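Local coordinates for pectinesterase (Aspergillus niger, PDB 5C1E), which hydrolyses the methyl esters of pectin to release methanol and leave de-esterified polygalacturonate, as a secreted, non-processive fungal pectin methylesterase that works in acid, at residues T75-I80 with N107-Y112; Y112-Q117 with S136-T141; L219-R224 with G244-A249; L226-Y231 with L255-N260. All blocks are in the same frame, centred on the assembly; numbering follows the deposited sequence.

Contact 1 (T75-I80 with N107-Y112)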
# COMPACT_ATOMS: atom_id res chain seq x y z
N THR A 75 12.45 3.68 9.62
CA THR A 75 12.27 2.46 8.85
C THR A 75 11.98 1.32 9.81
O THR A 75 12.70 1.14 10.80
CB THR A 75 13.52 2.17 8.00
OG1 THR A 75 13.67 3.20 7.02
CG2 THR A 75 13.38 0.84 7.27
N ILE A 76 10.90 0.58 9.53
CA ILE A 76 10.60 -0.68 10.20
C ILE A 76 10.97 -1.80 9.25
O ILE A 76 10.45 -1.88 8.12
CB ILE A 76 9.11 -0.79 10.58
CG1 ILE A 76 8.67 0.47 11.32
CG2 ILE A 76 8.88 -2.04 11.45
CD1 ILE A 76 7.22 0.50 11.69
N THR A 77 11.85 -2.69 9.69
CA THR A 77 12.33 -3.73 8.82
C THR A 77 12.39 -5.09 9.50
O THR A 77 12.70 -5.20 10.68
CB THR A 77 13.73 -3.40 8.24
OG1 THR A 77 14.09 -4.38 7.26
CG2 THR A 77 14.77 -3.34 9.31
N HIS A 78 12.09 -6.12 8.71
CA HIS A 78 12.20 -7.51 9.13
C HIS A 78 12.29 -8.34 7.86
O HIS A 78 11.88 -7.90 6.78
CB HIS A 78 11.00 -7.89 10.00
CG HIS A 78 11.04 -9.29 10.55
ND1 HIS A 78 10.25 -10.30 10.06
CD2 HIS A 78 11.75 -9.83 11.57
CE1 HIS A 78 10.49 -11.42 10.73
NE2 HIS A 78 11.39 -11.16 11.65
N THR A 79 12.89 -9.52 7.95
CA THR A 79 13.09 -10.36 6.78
C THR A 79 12.62 -11.79 7.07
O THR A 79 13.16 -12.45 7.95
CB THR A 79 14.57 -10.39 6.37
OG1 THR A 79 14.99 -9.07 5.98
CG2 THR A 79 14.79 -11.32 5.20
N ILE A 80 11.60 -12.22 6.32
CA ILE A 80 11.18 -13.60 6.26
C ILE A 80 10.21 -13.78 5.09
O ILE A 80 9.47 -12.85 4.76
CB ILE A 80 10.52 -14.06 7.59
CG1 ILE A 80 10.34 -15.58 7.61
CG2 ILE A 80 9.22 -13.35 7.86
CD1 ILE A 80 9.97 -16.10 8.99
N ASN A 107 8.57 4.26 6.82
CA ASN A 107 8.95 3.26 5.83
C ASN A 107 8.80 1.86 6.44
O ASN A 107 9.24 1.64 7.56
CB ASN A 107 10.41 3.41 5.39
CG ASN A 107 10.72 4.77 4.82
OD1 ASN A 107 9.83 5.53 4.41
ND2 ASN A 107 11.98 5.11 4.82
N VAL A 108 8.22 0.95 5.68
CA VAL A 108 8.10 -0.45 6.06
C VAL A 108 8.69 -1.32 4.97
O VAL A 108 8.37 -1.17 3.79
CB VAL A 108 6.62 -0.87 6.31
CG1 VAL A 108 6.52 -2.33 6.75
CG2 VAL A 108 5.98 0.02 7.36
N GLU A 109 9.54 -2.26 5.38
CA GLU A 109 10.18 -3.14 4.42
C GLU A 109 10.26 -4.57 4.89
O GLU A 109 10.29 -4.85 6.07
CB GLU A 109 11.58 -2.63 4.06
CG GLU A 109 12.53 -2.53 5.22
CD GLU A 109 13.96 -2.24 4.79
OE1 GLU A 109 14.90 -2.91 5.30
OE2 GLU A 109 14.13 -1.35 3.93
N ASN A 110 10.22 -5.46 3.91
CA ASN A 110 10.62 -6.86 4.13
C ASN A 110 11.91 -7.04 3.31
O ASN A 110 11.90 -6.82 2.11
CB ASN A 110 9.51 -7.82 3.70
CG ASN A 110 9.81 -9.28 4.09
OD1 ASN A 110 10.93 -9.74 3.94
ND2 ASN A 110 8.81 -9.99 4.59
N GLY A 111 13.00 -7.43 3.98
CA GLY A 111 14.29 -7.55 3.32
C GLY A 111 14.58 -8.87 2.61
O GLY A 111 15.70 -9.09 2.18
N TYR A 112 13.57 -9.72 2.43
CA TYR A 112 13.80 -11.03 1.84
C TYR A 112 14.38 -10.94 0.44
O TYR A 112 15.34 -11.65 0.11
CB TYR A 112 12.53 -11.90 1.81
CG TYR A 112 12.83 -13.33 1.40
CD1 TYR A 112 13.32 -14.25 2.31
CD2 TYR A 112 12.68 -13.74 0.07
CE1 TYR A 112 13.63 -15.55 1.93
CE2 TYR A 112 13.00 -15.05 -0.32
CZ TYR A 112 13.48 -15.94 0.62
OH TYR A 112 13.78 -17.25 0.25
O HOH W 1 14.48 2.88 4.53
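Asn110 OD1 is gripped from both segments: Ile80 N reaches it weakly from across the contact, and Tyr112 N, two residues on, donates to it at 3.0 Å in the carbonyl plane, an Asx turn. The other end of the same amide, ND2, donates to Ile80 O at 2.9 Å with the acceptor close to the amide plane, so both ends of the group are tied and its rotation is fixed. Asn110 ND2 has a further partner in Val119 O. Upstream the two backbones run as parallel strands, their axes 13° apart, joined by Ile76 N to Asn107 O (2.8 Å) and Glu109 N to Ile76 O (2.9 Å). On the face carrying Thr75, Thr77, Asn107 and Glu109, Thr77 OG1 donates to Glu109 OE1 at 2.6 Å, meeting the lone pair that faces away from OE2. Glu109 CG sits between its own N and carbonyl carbon (chi1 60°), which lays the chain alongside Thr77 and its CG 3.4 Å from Thr77 CB. Ile76 and Val108 point to the other, buried face. In the right-handed parallel beta-helix, strands 74-78 and 107-110 are neighbours on successive coils, flanked in their sheet by strands 43-46 and 134-136.

Contact 2 (Y112-Q117 with S136-T141). With GOL (glycerol), chain I.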
# COMPACT_ATOMS: atom_id res chain seq x y z
N TYR A 112 13.57 -9.72 2.43
CA TYR A 112 13.80 -11.03 1.84
C TYR A 112 14.38 -10.94 0.44
O TYR A 112 15.34 -11.65 0.11
CB TYR A 112 12.53 -11.90 1.81
CG TYR A 112 12.83 -13.33 1.40
CD1 TYR A 112 13.32 -14.25 2.31
CD2 TYR A 112 12.68 -13.74 0.07
CE1 TYR A 112 13.63 -15.55 1.93
CE2 TYR A 112 13.00 -15.05 -0.32
CZ TYR A 112 13.48 -15.94 0.62
OH TYR A 112 13.78 -17.25 0.25
N GLY A 113 13.79 -10.10 -0.39
CA GLY A 113 14.24 -9.97 -1.77
C GLY A 113 13.50 -10.92 -2.71
O GLY A 113 12.47 -11.48 -2.34
N GLU A 114 14.00 -11.07 -3.93
CA GLU A 114 13.34 -11.95 -4.90
C GLU A 114 13.52 -13.41 -4.52
O GLU A 114 14.56 -13.80 -3.98
CB GLU A 114 13.89 -11.75 -6.32
CG GLU A 114 13.19 -12.66 -7.35
CD GLU A 114 13.59 -12.37 -8.79
OE1 GLU A 114 12.78 -12.69 -9.69
OE2 GLU A 114 14.71 -11.85 -9.02
N GLY A 115 12.50 -14.21 -4.82
CA GLY A 115 12.57 -15.66 -4.74
C GLY A 115 11.38 -16.32 -4.07
O GLY A 115 11.18 -17.51 -4.24
N ALA A 116 10.63 -15.55 -3.29
CA ALA A 116 9.42 -16.03 -2.61
C ALA A 116 8.61 -14.84 -2.13
O ALA A 116 9.12 -13.74 -2.05
CB ALA A 116 9.78 -16.92 -1.42
N GLN A 117 7.36 -15.11 -1.78
CA GLN A 117 6.47 -14.08 -1.28
C GLN A 117 7.00 -13.61 0.06
O GLN A 117 7.38 -14.42 0.88
CB GLN A 117 5.05 -14.63 -1.10
CG GLN A 117 4.46 -15.21 -2.37
CD GLN A 117 4.66 -16.71 -2.46
OE1 GLN A 117 5.74 -17.25 -2.16
NE2 GLN A 117 3.62 -17.39 -2.91
N SER A 136 8.25 -1.39 0.82
CA SER A 136 9.27 -1.96 -0.05
C SER A 136 9.41 -3.48 0.10
O SER A 136 9.45 -4.01 1.21
CB SER A 136 10.61 -1.29 0.23
OG SER A 136 10.56 0.08 -0.10
N GLY A 137 9.46 -4.14 -1.05
CA GLY A 137 9.71 -5.58 -1.13
C GLY A 137 9.98 -5.96 -2.57
O GLY A 137 10.44 -5.12 -3.35
N TYR A 138 9.73 -7.22 -2.93
CA TYR A 138 9.88 -7.68 -4.30
C TYR A 138 8.59 -8.39 -4.72
O TYR A 138 7.81 -7.87 -5.55
CB TYR A 138 11.11 -8.60 -4.46
CG TYR A 138 11.43 -8.84 -5.90
CD1 TYR A 138 12.24 -7.94 -6.61
CD2 TYR A 138 10.88 -9.92 -6.58
CE1 TYR A 138 12.50 -8.15 -7.95
CE2 TYR A 138 11.15 -10.13 -7.93
CZ TYR A 138 11.96 -9.23 -8.61
OH TYR A 138 12.23 -9.41 -9.95
N GLN A 139 8.35 -9.57 -4.15
CA GLN A 139 7.13 -10.30 -4.38
C GLN A 139 6.15 -10.12 -3.22
O GLN A 139 6.50 -10.40 -2.06
CB GLN A 139 7.43 -11.80 -4.57
CG GLN A 139 6.21 -12.61 -4.96
CD GLN A 139 6.57 -14.00 -5.44
OE1 GLN A 139 7.70 -14.46 -5.30
NE2 GLN A 139 5.60 -14.68 -6.03
N ASP A 140 4.94 -9.65 -3.54
CA ASP A 140 3.86 -9.45 -2.57
C ASP A 140 4.13 -8.35 -1.50
O ASP A 140 3.83 -8.52 -0.33
CB ASP A 140 3.55 -10.77 -1.86
CG ASP A 140 2.82 -11.77 -2.72
OD1 ASP A 140 2.80 -11.63 -3.94
OD2 ASP A 140 2.26 -12.73 -2.14
N THR A 141 4.72 -7.24 -1.92
CA THR A 141 5.06 -6.16 -0.97
C THR A 141 3.91 -5.69 -0.10
O THR A 141 4.04 -5.67 1.12
CB THR A 141 5.63 -4.93 -1.70
OG1 THR A 141 6.74 -5.32 -2.53
CG2 THR A 141 6.05 -3.87 -0.69
C1 GOL I . -0.80 -13.49 -4.89
O1 GOL I . 0.32 -12.70 -5.31
C2 GOL I . -0.33 -14.87 -4.45
O2 GOL I . 0.39 -15.50 -5.51
C3 GOL I . 0.59 -14.74 -3.26
O3 GOL I . 1.02 -16.04 -2.80
O HOH W 2 9.80 -11.10 -2.19
O HOH W 3 10.53 -10.89 -11.39
O HOH W 4 14.83 -9.18 -10.35
O HOH W 5 10.12 -13.44 -5.98
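Two turns of the parallel beta-helix, the loops after strands 107-110 and 134-136, lie against each other here beside the predicted active site, and both probably help to line it. At the outer end the Glu114 side chain runs along the Tyr138 ring: CB stands over one face, 3.6 Å from the ring centroid and 16° off the normal, a CH-pi contact. With CG anti to the backbone N (chi1 -179°) and the chain extended beyond it, the glutamate follows the ring outward until its carboxylate reaches the phenol end. There a water joins Glu114 OE2 to Tyr138 OH, at 2.6 Å from the hydroxyl.

The middle of the contact is bridged by water. One molecule receives Gln139 N at 2.9 Å and lies within donating distance of the carbonyl oxygens of Gly113 and Ala116; another takes the N-H of Gly115 and donates to Gln139 OE1, which itself packs 3.3 Å from Ala116 C. Gly113 and Gly115 both have positive phi where the loop bends.

At the inner end Gln117 lies beside Asp140, their amide and carboxylate planes 73° apart. Asp140 comes close to the predicted active-site Asp161, and a glycerol, probably from the crystallisation liquor, is hydrogen-bonded to Asp161. Gln117 NE2 donates to the same glycerol, reaching O3 at 2.9 Å.

Contact 3 (L219-R224 with G244-A249). With SO4 (sulfate ion), chain D; ACT (acetate ion), chain M; SO4 (sulfate ion), chain F.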
# COMPACT_ATOMS: atom_id res chain seq x y z
N LEU A 219 0.03 -3.92 -15.62
CA LEU A 219 -0.79 -3.17 -14.70
C LEU A 219 -1.40 -4.11 -13.66
O LEU A 219 -1.63 -3.74 -12.49
CB LEU A 219 -1.88 -2.44 -15.48
CG LEU A 219 -1.40 -1.35 -16.45
CD1 LEU A 219 -2.56 -0.93 -17.34
CD2 LEU A 219 -0.80 -0.16 -15.72
N GLY A 220 -1.64 -5.35 -14.08
CA GLY A 220 -2.17 -6.33 -13.17
C GLY A 220 -2.43 -7.68 -13.79
O GLY A 220 -2.34 -7.86 -15.02
N ARG A 221 -2.73 -8.62 -12.90
CA ARG A 221 -3.27 -9.91 -13.28
C ARG A 221 -4.27 -10.36 -12.21
O ARG A 221 -4.20 -9.89 -11.06
CB ARG A 221 -2.15 -10.91 -13.53
CG ARG A 221 -1.29 -11.19 -12.30
CD ARG A 221 -0.17 -12.15 -12.65
NE ARG A 221 0.50 -12.63 -11.45
CZ ARG A 221 1.12 -13.81 -11.35
NH1 ARG A 221 1.15 -14.63 -12.39
NH2 ARG A 221 1.69 -14.17 -10.22
N PRO A 222 -5.20 -11.25 -12.57
CA PRO A 222 -6.29 -11.56 -11.63
C PRO A 222 -5.95 -12.71 -10.68
O PRO A 222 -5.91 -13.88 -11.10
CB PRO A 222 -7.45 -11.93 -12.54
CG PRO A 222 -6.83 -12.39 -13.81
CD PRO A 222 -5.49 -11.73 -13.94
N TRP A 223 -5.75 -12.39 -9.41
CA TRP A 223 -5.48 -13.42 -8.43
C TRP A 223 -6.72 -14.30 -8.25
O TRP A 223 -6.62 -15.50 -8.06
CB TRP A 223 -4.99 -12.80 -7.13
CG TRP A 223 -4.52 -13.77 -6.10
CD1 TRP A 223 -4.10 -15.05 -6.30
CD2 TRP A 223 -4.35 -13.51 -4.69
NE1 TRP A 223 -3.73 -15.62 -5.11
CE2 TRP A 223 -3.88 -14.69 -4.10
CE3 TRP A 223 -4.57 -12.40 -3.88
CZ2 TRP A 223 -3.62 -14.80 -2.74
CZ3 TRP A 223 -4.34 -12.50 -2.51
CH2 TRP A 223 -3.87 -13.69 -1.96
N ARG A 224 -7.91 -13.69 -8.34
CA ARG A 224 -9.17 -14.42 -8.42
C ARG A 224 -9.97 -13.85 -9.59
O ARG A 224 -9.57 -12.84 -10.18
CB ARG A 224 -9.96 -14.29 -7.11
CG ARG A 224 -9.23 -14.87 -5.90
CD ARG A 224 -9.37 -16.38 -5.85
NE ARG A 224 -8.75 -16.95 -4.65
CZ ARG A 224 -7.46 -17.26 -4.55
NH1 ARG A 224 -6.99 -17.77 -3.42
NH2 ARG A 224 -6.62 -17.06 -5.56
N GLY A 244 -0.89 -4.44 -21.47
CA GLY A 244 -1.37 -3.79 -20.25
C GLY A 244 -1.57 -4.76 -19.10
O GLY A 244 -1.05 -4.55 -17.99
N TRP A 245 -2.36 -5.79 -19.34
CA TRP A 245 -2.72 -6.75 -18.31
C TRP A 245 -2.32 -8.16 -18.72
O TRP A 245 -2.19 -8.45 -19.92
CB TRP A 245 -4.21 -6.68 -18.04
CG TRP A 245 -4.73 -5.29 -17.81
CD1 TRP A 245 -5.12 -4.39 -18.77
CD2 TRP A 245 -4.91 -4.63 -16.55
NE1 TRP A 245 -5.53 -3.22 -18.17
CE2 TRP A 245 -5.40 -3.33 -16.82
CE3 TRP A 245 -4.69 -5.00 -15.23
CZ2 TRP A 245 -5.72 -2.44 -15.81
CZ3 TRP A 245 -4.98 -4.11 -14.23
CH2 TRP A 245 -5.50 -2.84 -14.52
N THR A 246 -2.11 -9.04 -17.74
CA THR A 246 -1.76 -10.43 -18.04
C THR A 246 -2.65 -11.40 -17.23
O THR A 246 -3.57 -10.98 -16.51
CB THR A 246 -0.25 -10.69 -17.85
OG1 THR A 246 0.11 -11.96 -18.42
CG2 THR A 246 0.17 -10.65 -16.39
N THR A 247 -2.37 -12.69 -17.36
CA THR A 247 -3.26 -13.73 -16.83
C THR A 247 -2.74 -14.34 -15.53
O THR A 247 -1.54 -14.25 -15.20
CB THR A 247 -3.36 -14.85 -17.84
OG1 THR A 247 -2.03 -15.36 -18.06
CG2 THR A 247 -3.96 -14.34 -19.16
N MET A 248 -3.66 -14.95 -14.79
CA MET A 248 -3.33 -15.69 -13.58
C MET A 248 -4.44 -16.71 -13.29
O MET A 248 -4.30 -17.85 -13.68
CB MET A 248 -3.06 -14.77 -12.38
CG MET A 248 -2.46 -15.49 -11.18
SD MET A 248 -2.10 -14.38 -9.79
CE MET A 248 -1.14 -15.44 -8.73
N ALA A 249 -5.55 -16.32 -12.65
CA ALA A 249 -6.59 -17.30 -12.32
C ALA A 249 -7.24 -17.83 -13.60
O ALA A 249 -7.61 -17.05 -14.45
CB ALA A 249 -7.65 -16.69 -11.42
S SO4 D . -3.52 -19.11 -4.34
O1 SO4 D . -2.35 -18.22 -4.52
O2 SO4 D . -3.05 -20.49 -4.17
O3 SO4 D . -4.25 -18.68 -3.14
O4 SO4 D . -4.37 -19.02 -5.55
C ACT M . 0.23 -18.16 -11.69
O ACT M . 1.33 -17.61 -11.92
OXT ACT M . -0.60 -18.42 -12.60
CH3 ACT M . -0.11 -18.54 -10.28
S SO4 F . -10.59 -18.93 -1.96
O1 SO4 F . -9.74 -17.76 -1.64
O2 SO4 F . -9.92 -20.17 -1.48
O3 SO4 F . -11.90 -18.78 -1.29
O4 SO4 F . -10.81 -18.99 -3.43
O HOH W 6 1.17 -14.31 -15.29
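Leu219 and Trp245 form the tight end of this contact: Leu219 CB stands over the six-membered ring, 3.6 Å from its centroid and 3° off the normal. Gly220 N comes obliquely to the same indole, 3.3 Å from Trp245 CE3. Trp245 NE1 is held outside the contact by Glu274. Three backbone bonds tie the two segments along their length, Leu219 N to Gly244 O (2.7 Å), Thr246 N to Gly220 O (3.0 Å) and Ala249 N to Pro222 O (2.9 Å).

Toward solvent the fit turns to long side chains and bound ions. Arg221 is extended from CG to NE, and Met248 SD lies 3.5 Å above one face of its guanidinium; Met248 also makes an oblique Met-aromatic contact with Trp223. Acetate and a water take Arg221 NH1, while sulfate O1 accepts from Trp223 NE1 at 3.0 Å. That sulfate and a second one also bind the Arg224 guanidinium, the anions probably coming from the crystallisation liquor.

Arg221 NE makes a salt bridge to Asp161, the predicted catalytic residue. Segments 219-224 and 244-249 lie on successive coils of the parallel beta-helix, and an arginine reaching from such a loop to an active-site aspartate is characteristic of pectin methylesterases.

Contact 4 (L226-Y231 with L255-N260). With SO4 (sulfate ion), chain E.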
# COMPACT_ATOMS: atom_id res chain seq x y z
N LEU A 226 -12.69 -12.22 -10.42
CA LEU A 226 -13.43 -10.96 -10.59
C LEU A 226 -12.63 -9.72 -10.15
O LEU A 226 -13.19 -8.69 -9.78
CB LEU A 226 -14.82 -11.05 -9.94
CG LEU A 226 -15.83 -11.81 -10.79
CD1 LEU A 226 -17.06 -12.22 -10.00
CD2 LEU A 226 -16.28 -11.00 -11.99
N ALA A 227 -11.31 -9.85 -10.23
CA ALA A 227 -10.38 -8.76 -9.98
C ALA A 227 -10.88 -7.48 -10.63
O ALA A 227 -11.19 -7.49 -11.82
CB ALA A 227 -9.03 -9.12 -10.57
N ARG A 228 -10.93 -6.39 -9.87
CA ARG A 228 -11.35 -5.09 -10.41
C ARG A 228 -10.38 -3.97 -10.09
O ARG A 228 -10.19 -3.61 -8.92
CB ARG A 228 -12.73 -4.70 -9.89
CG ARG A 228 -13.24 -3.39 -10.47
CD ARG A 228 -14.75 -3.29 -10.43
NE ARG A 228 -15.27 -3.42 -9.08
CZ ARG A 228 -16.56 -3.52 -8.80
NH1 ARG A 228 -17.46 -3.49 -9.77
NH2 ARG A 228 -16.96 -3.64 -7.54
N VAL A 229 -9.77 -3.42 -11.13
CA VAL A 229 -8.74 -2.40 -10.97
C VAL A 229 -8.89 -1.34 -12.05
O VAL A 229 -9.10 -1.67 -13.22
CB VAL A 229 -7.35 -3.03 -11.13
CG1 VAL A 229 -6.26 -1.99 -10.93
CG2 VAL A 229 -7.16 -4.20 -10.15
N ILE A 230 -8.79 -0.07 -11.64
CA ILE A 230 -8.75 1.07 -12.57
C ILE A 230 -7.51 1.92 -12.32
O ILE A 230 -7.20 2.27 -11.18
CB ILE A 230 -10.04 1.94 -12.53
CG1 ILE A 230 -9.93 3.09 -13.54
CG2 ILE A 230 -10.34 2.48 -11.14
CD1 ILE A 230 -11.26 3.72 -13.87
N TYR A 231 -6.78 2.23 -13.40
CA TYR A 231 -5.72 3.22 -13.37
C TYR A 231 -6.26 4.46 -14.09
O TYR A 231 -6.62 4.38 -15.27
CB TYR A 231 -4.47 2.74 -14.10
CG TYR A 231 -3.61 1.70 -13.38
CD1 TYR A 231 -4.02 0.36 -13.33
CD2 TYR A 231 -2.36 2.01 -12.88
CE1 TYR A 231 -3.22 -0.61 -12.71
CE2 TYR A 231 -1.56 1.05 -12.27
CZ TYR A 231 -2.00 -0.26 -12.17
OH TYR A 231 -1.21 -1.24 -11.58
N LEU A 255 -12.34 -7.03 -14.25
CA LEU A 255 -12.85 -5.70 -14.60
C LEU A 255 -11.69 -4.71 -14.50
O LEU A 255 -11.38 -4.14 -13.43
CB LEU A 255 -14.01 -5.30 -13.69
CG LEU A 255 -15.31 -6.13 -13.73
CD1 LEU A 255 -15.79 -6.33 -15.16
CD2 LEU A 255 -15.15 -7.48 -13.08
N TYR A 256 -11.03 -4.55 -15.64
CA TYR A 256 -9.81 -3.76 -15.77
C TYR A 256 -10.02 -2.54 -16.67
O TYR A 256 -10.42 -2.65 -17.83
CB TYR A 256 -8.73 -4.64 -16.36
CG TYR A 256 -8.11 -5.67 -15.43
CD1 TYR A 256 -8.16 -5.55 -14.04
CD2 TYR A 256 -7.43 -6.78 -15.97
CE1 TYR A 256 -7.55 -6.50 -13.21
CE2 TYR A 256 -6.82 -7.72 -15.15
CZ TYR A 256 -6.87 -7.58 -13.79
OH TYR A 256 -6.24 -8.50 -13.00
N TYR A 257 -9.69 -1.37 -16.13
CA TYR A 257 -10.02 -0.10 -16.76
C TYR A 257 -8.83 0.85 -16.78
O TYR A 257 -8.00 0.85 -15.86
CB TYR A 257 -11.10 0.61 -15.97
CG TYR A 257 -12.36 -0.17 -15.71
CD1 TYR A 257 -13.40 -0.16 -16.61
CD2 TYR A 257 -12.53 -0.88 -14.53
CE1 TYR A 257 -14.58 -0.82 -16.36
CE2 TYR A 257 -13.71 -1.55 -14.26
CZ TYR A 257 -14.73 -1.54 -15.18
OH TYR A 257 -15.90 -2.20 -14.94
N GLU A 258 -8.79 1.68 -17.80
CA GLU A 258 -7.93 2.86 -17.79
C GLU A 258 -8.73 4.10 -18.17
O GLU A 258 -9.63 4.03 -19.00
CB GLU A 258 -6.79 2.69 -18.75
CG GLU A 258 -5.74 1.70 -18.30
CD GLU A 258 -4.72 1.48 -19.40
OE1 GLU A 258 -3.71 2.21 -19.40
OE2 GLU A 258 -4.97 0.62 -20.27
N TYR A 259 -8.42 5.24 -17.56
CA TYR A 259 -9.11 6.48 -17.89
C TYR A 259 -8.19 7.67 -17.75
O TYR A 259 -7.73 7.99 -16.65
CB TYR A 259 -10.35 6.69 -17.01
CG TYR A 259 -11.12 7.92 -17.45
CD1 TYR A 259 -12.00 7.86 -18.53
CD2 TYR A 259 -10.92 9.15 -16.83
CE1 TYR A 259 -12.67 8.99 -18.96
CE2 TYR A 259 -11.59 10.28 -17.26
CZ TYR A 259 -12.46 10.19 -18.33
OH TYR A 259 -13.15 11.30 -18.77
N ASN A 260 -7.94 8.35 -18.87
CA ASN A 260 -7.18 9.60 -18.88
C ASN A 260 -5.76 9.48 -18.30
O ASN A 260 -5.33 10.32 -17.52
CB ASN A 260 -7.96 10.70 -18.13
CG ASN A 260 -7.36 12.09 -18.36
OD1 ASN A 260 -6.99 12.43 -19.48
ND2 ASN A 260 -7.22 12.87 -17.28
S SO4 E . -20.59 -3.42 -8.17
O1 SO4 E . -20.69 -2.05 -8.72
O2 SO4 E . -19.72 -3.43 -6.98
O3 SO4 E . -21.94 -3.91 -7.80
O4 SO4 E . -20.06 -4.32 -9.23
O HOH W 7 -17.39 -2.95 -12.65
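This is a parallel strand pairing at the C-terminal end of the beta-helix, where 255-259 is the outermost strand of its sheet and 228-232 its inner neighbour. The strand axes lie 4.7 Å apart and 9° from parallel. The backbone ladder alternates, Leu255 N to Ala227 O (2.7 Å), Val229 N to Leu255 O, Tyr257 N to Val229 O, Tyr231 N to Tyr257 O and Tyr259 N to Tyr231 O.

Val229, Tyr231, Tyr256 and Glu258 share one face. Tyr256 leans its ring toward the neighbouring strand, so that CE1 meets Val229 CG2 at 3.8 Å and the hydroxyl end lies against Ala227 CB; the ring also stacks on Trp245. Tyr231 instead leads off to Leu219 O, which its hydroxyl bonds, and Glu258 forms a salt bridge with Arg271.

Arg228, Ile230, Leu255 and Tyr257 make up the other face. Ile230 CG1, anti to the backbone N (chi1 -179°), lies 3.7 Å from Tyr257 CB. Arg228 runs its CG past Leu255 CB, then bends at chi3 (58°), and its guanidinium has a cation-pi partner in Trp197. A sulfate, probably from the crystallisation liquor, sits at the guanidinium edge and takes NH1 and NH2. A water bridges the two strands on this face, accepting from Arg228 NH1 at 2.9 Å and lying 2.8 Å from Tyr257 OH.

The four contacts follow the beta-helix from its N-terminal part to its C-terminal end. Contacts 1 and 2 are continuous through Tyr112, their centres 10 Å apart, and the ladder passes on as Val108 O meets Ser136 N at 3.0 Å. Contacts 3 and 4, with centres 11 Å apart, interlock along the chain and touch where Arg221 and Pro222 pack against the hydroxyl end of Tyr256. Contacts 2 and 3 do not touch, their nearest atoms being about 6 Å apart, yet they meet at the predicted active-site Asp161: Asp140 comes from one, Arg221 from the other. Contacts 1 and 4 are about 30 Å apart between centres, on opposite sides of the chain's centre.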